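Local coordinates for GTP-sensing transcriptional pleiotropic repressor CodY (PDB 5N0L), which binds isoleucine in its GAF domain and probably represses many genes in response to nutrients and GTP, at residues L40-Y45 and L132-N137; D89-N94 and Y114-P119. One frame throughout, in Å; residues are numbered along the deposited sequence. Where two conformers were deposited one is given.

Contact 1: residues L40-Y45 and L132-N137. With ILE (isoleucine), chain G.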
loop_
_atom_site.group_PDB
_atom_site.type_symbol
_atom_site.label_atom_id
_atom_site.label_comp_id
_atom_site.label_asym_id
_atom_site.label_seq_id
_atom_site.Cartn_x
_atom_site.Cartn_y
_atom_site.Cartn_z
ATOM N N LEU A 40 30.530 -9.508 7.623
ATOM C CA LEU A 40 31.218 -10.433 6.937
ATOM C C LEU A 40 32.477 -9.968 6.274
ATOM O O LEU A 40 33.062 -10.795 5.586
ATOM C CB LEU A 40 30.271 -11.111 5.972
ATOM C CG LEU A 40 28.932 -11.579 6.490
ATOM C CD1 LEU A 40 28.077 -12.231 5.438
ATOM C CD2 LEU A 40 29.288 -12.731 7.574
ATOM N N SER A 41 32.895 -8.669 6.477
ATOM C CA SER A 41 34.118 -8.095 5.857
ATOM C C SER A 41 34.109 -8.430 4.392
ATOM O O SER A 41 35.104 -8.951 3.877
ATOM C CB SER A 41 35.384 -8.667 6.542
ATOM O OG SER A 41 35.310 -8.223 7.874
ATOM N N SER A 42 32.987 -8.128 3.707
ATOM C CA SER A 42 32.830 -8.650 2.366
ATOM C C SER A 42 32.338 -7.535 1.391
ATOM O O SER A 42 31.681 -6.661 1.850
ATOM C CB SER A 42 31.786 -9.733 2.316
ATOM O OG SER A 42 32.273 -10.934 2.985
ATOM N N ASN A 43 32.603 -7.748 0.123
ATOM C CA ASN A 43 31.734 -7.035 -0.943
ATOM C C ASN A 43 30.410 -7.718 -0.956
ATOM O O ASN A 43 30.372 -8.927 -1.031
ATOM C CB ASN A 43 32.428 -7.195 -2.300
ATOM C CG ASN A 43 33.636 -6.273 -2.484
ATOM O OD1 ASN A 43 33.976 -5.457 -1.593
ATOM N ND2 ASN A 43 34.279 -6.349 -3.709
ATOM N N VAL A 44 29.321 -6.958 -0.938
ATOM C CA VAL A 44 27.978 -7.438 -0.951
ATOM C C VAL A 44 27.209 -6.735 -2.132
ATOM O O VAL A 44 27.179 -5.491 -2.162
ATOM C CB VAL A 44 27.295 -7.014 0.321
ATOM C CG1 VAL A 44 25.910 -7.493 0.467
ATOM C CG2 VAL A 44 28.175 -7.546 1.545
ATOM N N TYR A 45 26.614 -7.561 -2.909
ATOM C CA TYR A 45 25.689 -7.096 -3.986
ATOM C C TYR A 45 24.322 -7.673 -3.844
ATOM O O TYR A 45 24.166 -8.923 -3.739
ATOM C CB TYR A 45 26.283 -7.507 -5.278
ATOM C CG TYR A 45 27.694 -7.214 -5.563
ATOM C CD1 TYR A 45 28.760 -8.097 -5.149
ATOM C CD2 TYR A 45 28.110 -6.115 -6.301
ATOM C CE1 TYR A 45 30.028 -7.901 -5.424
ATOM C CE2 TYR A 45 29.422 -5.891 -6.605
ATOM C CZ TYR A 45 30.417 -6.754 -6.221
ATOM O OH TYR A 45 31.746 -6.567 -6.518
ATOM N N LEU A 132 28.168 -12.365 -2.095
ATOM C CA LEU A 132 29.026 -11.956 -1.039
ATOM C C LEU A 132 30.398 -12.481 -1.363
ATOM O O LEU A 132 30.518 -13.601 -1.852
ATOM C CB LEU A 132 28.606 -12.546 0.321
ATOM C CG LEU A 132 27.183 -12.173 0.698
ATOM C CD1 LEU A 132 26.431 -13.426 0.949
ATOM C CD2 LEU A 132 27.060 -11.277 1.882
ATOM N N SER A 133 31.411 -11.631 -1.208
ATOM C CA SER A 133 32.749 -11.990 -1.640
ATOM C C SER A 133 33.847 -11.390 -0.820
ATOM O O SER A 133 33.751 -10.266 -0.414
ATOM C CB SER A 133 32.932 -11.653 -3.090
ATOM O OG SER A 133 34.177 -12.042 -3.630
ATOM N N ARG A 134 34.885 -12.196 -0.454
ATOM C CA ARG A 134 35.946 -11.699 0.374
ATOM C C ARG A 134 37.224 -12.534 0.180
ATOM O O ARG A 134 37.214 -13.657 -0.364
ATOM C CB ARG A 134 35.517 -11.635 1.857
ATOM C CG ARG A 134 35.429 -13.081 2.434
ATOM C CD ARG A 134 34.844 -12.966 3.790
ATOM N NE ARG A 134 34.798 -14.287 4.527
ATOM C CZ ARG A 134 34.098 -14.461 5.634
ATOM N NH1 ARG A 134 33.417 -13.493 6.216
ATOM N NH2 ARG A 134 34.182 -15.705 6.281
ATOM N N TYR A 135 38.314 -11.965 0.574
ATOM C CA TYR A 135 39.629 -12.597 0.495
ATOM C C TYR A 135 39.791 -13.420 1.828
ATOM O O TYR A 135 39.104 -13.184 2.797
ATOM C CB TYR A 135 40.773 -11.612 0.489
ATOM C CG TYR A 135 40.849 -10.813 -0.913
ATOM C CD1 TYR A 135 41.463 -11.401 -1.959
ATOM C CD2 TYR A 135 40.258 -9.617 -1.043
ATOM C CE1 TYR A 135 41.533 -10.831 -3.220
ATOM C CE2 TYR A 135 40.338 -8.979 -2.275
ATOM C CZ TYR A 135 40.928 -9.597 -3.349
ATOM O OH TYR A 135 40.984 -8.983 -4.607
ATOM N N SER A 136 40.694 -14.348 1.687
ATOM C CA SER A 136 41.432 -14.988 2.893
ATOM C C SER A 136 40.589 -16.050 3.618
ATOM O O SER A 136 41.111 -17.143 3.881
ATOM C CB SER A 136 41.964 -13.911 3.836
ATOM O OG SER A 136 42.874 -14.398 4.878
ATOM N N ASN A 137 39.399 -15.757 4.028
ATOM C CA ASN A 137 38.498 -16.650 4.796
ATOM C C ASN A 137 37.335 -17.200 4.055
ATOM O O ASN A 137 36.404 -16.461 3.659
ATOM C CB ASN A 137 38.061 -15.953 6.099
ATOM C CG ASN A 137 39.272 -15.712 7.069
ATOM O OD1 ASN A 137 39.981 -16.681 7.490
ATOM N ND2 ASN A 137 39.492 -14.436 7.446
HETATM N N ILE G . 34.032 -8.974 -8.799
HETATM C CA ILE G . 33.189 -9.361 -7.627
HETATM C C ILE G . 33.923 -9.046 -6.349
HETATM O O ILE G . 35.075 -9.454 -6.215
HETATM C CB ILE G . 32.814 -10.824 -7.715
HETATM C CG1 ILE G . 31.906 -11.034 -8.936
HETATM C CG2 ILE G . 32.007 -11.232 -6.528
HETATM C CD1 ILE G . 30.465 -10.590 -8.758
HETATM O OXT ILE G . 33.370 -8.322 -5.550
#
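The carbonyl oxygen of L40, at the end of helix 30-40, is gripped by two donors that reach it from opposite faces of its plane. R134 NH1 comes across from the other segment at 2.8 Å from L40 O, with L40 O lying in the guanidinium plane; S42 OG, 2.7 Å from L40 O, sits above the carbonyl plane. S41 has positive phi and closes the helix in a Schellman motif, after which the chain turns into strand 43-48, antiparallel to strand 125-134 in the central sheet of the GAF fold. R134 takes its first torsion (chi1 72°) between backbone N and carbonyl carbon, and from there its extended chain runs past S42 OG to the helix end. A nearly straight bond from R134 NE to N137 O (2.8 Å, 173°) fixes the guanidinium's rotation, while NH2 goes to S138 O and F139 makes a cation-pi contact.

N43 and S133 form a hydrogen-bonded pair through both backbone amides. On the sheet face away from that pair, L132 CD2 touches both L40 CD1 and V44 CG2, with helices 30-40 and 141-158 packed against this side. The face carrying N43 and S133 belongs to the isoleucine pocket. S133 CB touches the ligand's CG2, and S133 OG bonds to T115 OG1. One carboxylate oxygen of the ligand, OXT, takes Y45 OH at 2.6 Å, at the edge of the ring and in its plane, and N43 ND2 at 2.8 Å, along an almost linear 176° bond.

Contact 2: residues D89-N94 and Y114-P119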
loop_
_atom_site.group_PDB
_atom_site.type_symbol
_atom_site.label_atom_id
_atom_site.label_comp_id
_atom_site.label_asym_id
_atom_site.label_seq_id
_atom_site.Cartn_x
_atom_site.Cartn_y
_atom_site.Cartn_z
ATOM N N ASP A 89 20.302 -22.414 -8.245
ATOM C CA ASP A 89 18.969 -22.487 -7.595
ATOM C C ASP A 89 18.954 -22.692 -6.082
ATOM O O ASP A 89 17.925 -22.597 -5.482
ATOM C CB ASP A 89 18.078 -23.555 -8.249
ATOM C CG ASP A 89 18.472 -24.985 -7.881
ATOM O OD1 ASP A 89 19.670 -25.298 -7.665
ATOM O OD2 ASP A 89 17.538 -25.801 -7.790
ATOM N N GLU A 90 20.113 -22.981 -5.523
ATOM C CA GLU A 90 20.345 -23.102 -4.069
ATOM C C GLU A 90 21.620 -22.390 -3.736
ATOM O O GLU A 90 22.454 -22.256 -4.595
ATOM C CB GLU A 90 20.627 -24.578 -3.687
ATOM C CG GLU A 90 19.692 -25.586 -4.157
ATOM C CD GLU A 90 20.002 -26.885 -3.449
ATOM O OE1 GLU A 90 19.164 -27.271 -2.616
ATOM O OE2 GLU A 90 21.102 -27.464 -3.689
ATOM N N THR A 91 21.819 -22.015 -2.461
ATOM C CA THR A 91 23.028 -21.421 -2.082
ATOM C C THR A 91 24.248 -22.134 -2.633
ATOM O O THR A 91 24.445 -23.377 -2.519
ATOM C CB THR A 91 23.099 -21.205 -0.574
ATOM O OG1 THR A 91 22.050 -20.359 -0.141
ATOM C CG2 THR A 91 24.451 -20.587 -0.178
ATOM N N LEU A 92 25.103 -21.353 -3.257
ATOM C CA LEU A 92 26.395 -21.780 -3.729
ATOM C C LEU A 92 27.446 -21.178 -2.845
ATOM O O LEU A 92 27.716 -19.940 -2.831
ATOM C CB LEU A 92 26.580 -21.359 -5.172
ATOM C CG LEU A 92 27.906 -21.836 -5.756
ATOM C CD1 LEU A 92 28.090 -23.376 -5.797
ATOM C CD2 LEU A 92 28.058 -21.291 -7.167
ATOM N N GLU A 93 28.109 -22.038 -2.013
ATOM C CA GLU A 93 29.055 -21.451 -1.064
ATOM C C GLU A 93 30.453 -21.645 -1.433
ATOM O O GLU A 93 30.825 -22.699 -1.930
ATOM C CB GLU A 93 28.834 -21.857 0.381
ATOM C CG GLU A 93 28.923 -23.263 0.726
ATOM C CD GLU A 93 29.452 -23.486 2.173
ATOM O OE1 GLU A 93 29.600 -22.628 3.110
ATOM O OE2 GLU A 93 29.790 -24.611 2.346
ATOM N N ASN A 94 31.262 -20.628 -1.156
ATOM C CA ASN A 94 32.705 -20.693 -1.309
ATOM C C ASN A 94 33.188 -21.061 -2.659
ATOM O O ASN A 94 34.053 -21.873 -2.833
ATOM C CB ASN A 94 33.339 -21.650 -0.205
ATOM C CG ASN A 94 33.149 -21.135 1.148
ATOM O OD1 ASN A 94 32.773 -21.890 2.119
ATOM N ND2 ASN A 94 33.414 -19.860 1.293
ATOM N N TYR A 114 36.765 -15.945 -2.024
ATOM C CA TYR A 114 35.656 -16.826 -1.751
ATOM C C TYR A 114 34.414 -16.053 -2.015
ATOM O O TYR A 114 34.250 -14.976 -1.446
ATOM C CB TYR A 114 35.636 -17.231 -0.250
ATOM C CG TYR A 114 36.918 -18.018 0.138
ATOM C CD1 TYR A 114 36.950 -19.389 -0.025
ATOM C CD2 TYR A 114 38.021 -17.390 0.638
ATOM C CE1 TYR A 114 38.102 -20.099 0.295
ATOM C CE2 TYR A 114 39.195 -18.089 0.984
ATOM C CZ TYR A 114 39.229 -19.455 0.776
ATOM O OH TYR A 114 40.367 -20.191 1.188
ATOM N N THR A 115 33.562 -16.634 -2.817
ATOM C CA THR A 115 32.286 -16.008 -3.161
ATOM C C THR A 115 31.094 -16.936 -2.877
ATOM O O THR A 115 31.114 -18.131 -3.248
ATOM C CB THR A 115 32.331 -15.608 -4.670
ATOM O OG1 THR A 115 33.408 -14.667 -4.831
ATOM C CG2 THR A 115 30.914 -14.964 -5.034
ATOM N N THR A 116 30.109 -16.414 -2.176
ATOM C CA THR A 116 28.885 -17.076 -1.915
ATOM C C THR A 116 27.713 -16.395 -2.644
ATOM O O THR A 116 27.582 -15.154 -2.587
ATOM C CB THR A 116 28.674 -17.136 -0.412
ATOM O OG1 THR A 116 29.714 -18.034 0.127
ATOM C CG2 THR A 116 27.278 -17.649 -0.031
ATOM N N VAL A 117 26.898 -17.202 -3.257
ATOM C CA VAL A 117 25.735 -16.738 -4.078
ATOM C C VAL A 117 24.450 -17.343 -3.549
ATOM O O VAL A 117 24.264 -18.618 -3.477
ATOM C CB VAL A 117 25.956 -17.091 -5.542
ATOM C CG1 VAL A 117 24.803 -16.497 -6.407
ATOM C CG2 VAL A 117 27.337 -16.641 -6.037
ATOM N N VAL A 118 23.608 -16.433 -3.069
ATOM C CA VAL A 118 22.372 -16.803 -2.402
ATOM C C VAL A 118 21.179 -16.332 -3.203
ATOM O O VAL A 118 21.005 -15.081 -3.324
ATOM C CB VAL A 118 22.271 -16.247 -1.001
ATOM C CG1 VAL A 118 21.002 -16.766 -0.308
ATOM C CG2 VAL A 118 23.552 -16.587 -0.223
ATOM N N PRO A 119 20.342 -17.290 -3.649
ATOM C CA PRO A 119 19.088 -16.850 -4.322
ATOM C C PRO A 119 18.192 -16.056 -3.393
ATOM O O PRO A 119 18.016 -16.363 -2.203
ATOM C CB PRO A 119 18.428 -18.151 -4.749
ATOM C CG PRO A 119 19.588 -19.110 -4.965
ATOM C CD PRO A 119 20.575 -18.741 -3.879
#
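L92 and V117 exchange a pair of backbone hydrogen bonds, L92 N to V117 O and V117 N to L92 O, both 2.9 Å and nearly straight. They form the hydrogen-bonded pair that fastens strand 92-95, outermost within the chain, antiparallel to strand 114-122 of the GAF-domain sheet. The same two oxygens also receive CA-H contacts, V117 O from T91 CA and L92 O from T116 CA, the latter 3.2 Å from carbon to oxygen.

Two residues on, at N94, a side chain stands in for the backbone before T115 pairs with L95. N94 N points its hydrogen at T116 OG1, 3.3 Å away at 171°, rather than at T115 O, which lies equally near but at a poor angle. T116 keeps OG1 beside its own backbone N (chi1 -67°), where the hydroxyl meets N94 N; its CG2, anti to that nitrogen, turns toward T91 CG2, 4.1 Å off.

T91 runs alongside V118, with T91 OG1 3.7 Å from V118 CG1. That hydroxyl finds its polar partner in E148 of helix 141-158, whose L144 and A151 also pack under T116 and V118. At the D89 end the P119 ring packs against the backbone: its CG rests 3.8 Å from D89 C, and its CD lies against E90 C and T91 N. At the far end N94 crosses Y114 obliquely. On the other face L92 CB meets V117 CB. Grip on the edge strand thus comes mainly from backbone amides and one threonine hydroxyl, with modest apolar packing around them.

Contacts 1 and 2 sit on one antiparallel sheet, their centres about 12 Å apart, and are joined where strand 125-134 of contact 1 neighbours strand 114-122 of contact 2. These strands follow each other in the chain, and L132 O probably bonds T116 N, and R134 O probably bonds Y114 N. Along the sequence, segments 89-94 and 114-119 both fall between 40-45 and 132-137, yet across the sheet the order is 43-48, 125-134, 114-122, 92-95. Helix 141-158 packs against both contacts on one face. Isoleucine touches contact 1 directly and comes about 4 Å from the side chain of T115, so the sheet probably carries the effector pocket on the face opposite the helix.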